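PDB 2OH3: COG1633: Uncharacterized conserved protein, which is of unknown function but binds zinc within a rubrerythrin-like four-helix bundle and probably works as a metal-dependent protein of the ferritin superfamily. Local coordinates for residues A47-L52 and A133-H138. Numbering follows the deposited sequence.
With ZN (zinc ion), chain B.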
# COMPACT_ATOMS: atom_id res chain seq x y z
N ALA A 47 -6.89 11.35 -11.76
CA ALA A 47 -7.54 10.06 -11.64
C ALA A 47 -8.14 9.70 -13.01
O ALA A 47 -8.18 8.54 -13.39
CB ALA A 47 -8.65 10.10 -10.60
N ARG A 48 -8.62 10.71 -13.71
CA ARG A 48 -9.21 10.48 -15.03
C ARG A 48 -8.15 10.12 -16.05
O ARG A 48 -8.39 9.26 -16.88
CB ARG A 48 -10.02 11.69 -15.48
CG ARG A 48 -10.62 11.54 -16.88
CD ARG A 48 -11.64 10.46 -16.89
NE ARG A 48 -12.21 10.32 -18.23
CZ ARG A 48 -12.72 9.19 -18.71
NH1 ARG A 48 -12.74 8.07 -17.98
NH2 ARG A 48 -13.20 9.18 -19.96
N PHE A 49 -6.99 10.77 -16.00
CA PHE A 49 -5.88 10.42 -16.86
C PHE A 49 -5.52 8.94 -16.59
O PHE A 49 -5.27 8.17 -17.56
CB PHE A 49 -4.66 11.34 -16.61
CG PHE A 49 -3.40 10.84 -17.27
CD1 PHE A 49 -2.62 9.86 -16.68
CD2 PHE A 49 -3.01 11.33 -18.50
CE1 PHE A 49 -1.44 9.38 -17.30
CE2 PHE A 49 -1.85 10.84 -19.15
CZ PHE A 49 -1.07 9.87 -18.53
N SER A 50 -5.48 8.52 -15.31
CA SER A 50 -5.16 7.12 -15.00
C SER A 50 -6.07 6.13 -15.71
O SER A 50 -5.60 5.18 -16.28
CB SER A 50 -5.26 6.83 -13.51
OG SER A 50 -5.20 5.43 -13.33
N THR A 51 -7.36 6.35 -15.63
CA THR A 51 -8.33 5.51 -16.27
C THR A 51 -8.12 5.41 -17.76
O THR A 51 -8.13 4.31 -18.32
CB THR A 51 -9.72 6.04 -15.98
OG1 THR A 51 -9.90 6.04 -14.57
CG2 THR A 51 -10.77 5.21 -16.66
N LEU A 52 -7.93 6.56 -18.41
CA LEU A 52 -7.74 6.62 -19.85
C LEU A 52 -6.47 5.92 -20.29
O LEU A 52 -6.47 5.11 -21.22
CB LEU A 52 -7.71 8.08 -20.32
CG LEU A 52 -9.05 8.81 -20.26
CD1 LEU A 52 -8.85 10.25 -20.62
CD2 LEU A 52 -10.07 8.17 -21.19
N ALA A 133 8.19 10.72 -20.18
CA ALA A 133 8.02 12.11 -20.58
C ALA A 133 6.69 12.67 -20.10
O ALA A 133 6.63 13.81 -19.63
CB ALA A 133 8.17 12.27 -22.11
N GLU A 134 5.62 11.89 -20.24
CA GLU A 134 4.33 12.35 -19.74
C GLU A 134 4.27 12.43 -18.20
O GLU A 134 3.70 13.38 -17.67
CB GLU A 134 3.19 11.47 -20.28
CG GLU A 134 1.78 11.88 -19.81
CD GLU A 134 1.15 13.05 -20.56
OE1 GLU A 134 1.56 13.35 -21.71
OE2 GLU A 134 0.21 13.65 -20.01
N GLU A 135 4.85 11.47 -17.50
CA GLU A 135 4.82 11.55 -16.06
C GLU A 135 5.58 12.76 -15.61
O GLU A 135 5.19 13.39 -14.65
CB GLU A 135 5.36 10.25 -15.43
CG GLU A 135 4.45 9.07 -15.78
CD GLU A 135 3.00 9.37 -15.43
OE1 GLU A 135 2.78 9.85 -14.33
OE2 GLU A 135 2.09 9.19 -16.26
N ALA A 136 6.64 13.11 -16.35
CA ALA A 136 7.47 14.30 -16.08
C ALA A 136 6.68 15.58 -16.21
O ALA A 136 6.85 16.52 -15.43
CB ALA A 136 8.68 14.34 -17.03
N GLU A 137 5.75 15.60 -17.16
CA GLU A 137 4.87 16.76 -17.29
C GLU A 137 3.96 16.85 -16.07
O GLU A 137 3.56 17.93 -15.70
CB GLU A 137 4.02 16.66 -18.53
CG GLU A 137 4.78 16.85 -19.78
CD GLU A 137 3.89 16.67 -20.99
OE1 GLU A 137 3.13 17.62 -21.30
OE2 GLU A 137 3.93 15.59 -21.62
N HIS A 138 3.62 15.72 -15.48
CA HIS A 138 2.76 15.74 -14.27
C HIS A 138 3.48 16.30 -13.07
O HIS A 138 2.91 17.06 -12.29
CB HIS A 138 2.26 14.36 -13.93
CG HIS A 138 1.40 13.77 -14.99
ND1 HIS A 138 0.96 12.47 -14.96
CD2 HIS A 138 0.90 14.31 -16.13
CE1 HIS A 138 0.23 12.23 -16.04
NE2 HIS A 138 0.17 13.33 -16.76
ZN ZN B . 1.40 10.93 -13.67
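Phe49 meets His138 in a T-shaped stack: the edge of the imidazole is turned into a face of the phenyl ring, with centroids 4.6 Å apart and planes at 89°. His138 CE1, the carbon between the two ring nitrogens, stands over the centre of that face, 3.5 Å from Phe49 CE1. A chi1 of 169° sends the Phe49 ring away from its own backbone N and across from helix 37-61 to helix 122-148, bridging antiparallel segments whose axes lie 13.3 Å apart. The Phe49 and Glu134 side chains run toward each other; Glu134 CG lies 3.7 Å from Phe49 CZ, and the carboxylate is almost parallel to the ring. The bend at chi2 (80°) leaves Glu134 OE2 placed to accept a hydrogen bond of 3.3 Å from His138 NE2. This bond is far from straight: the acceptor is tilted from the imidazole plane and is met on its anti side. The other nitrogen, His138 ND1, binds the zinc ion at 2.1 Å. Glu135 OE1 binds the same zinc ion at 1.9 Å, while its OE2 lies near Phe49 CE1; Glu105 from helix 94-118 also binds the metal. Glu135 and His138 form the Glu-x-x-His pair that, as in rubrerythrins and other ferritin-like proteins, supplies metal ligands inside the four-helix bundle. On the side of helix 37-61, Phe49 meets the ring of His53 and touches Glu17 of helix 6-33. Replacing Phe49 by an alanine removes the ring and would probably leave the CE1 edge of His138 without its aromatic partner, opening a gap beside the zinc ligands. Glu134 is modelled in two positions; in this one it may act as a second-shell acceptor that could limit rotation of the zinc-bound imidazole and polarise it.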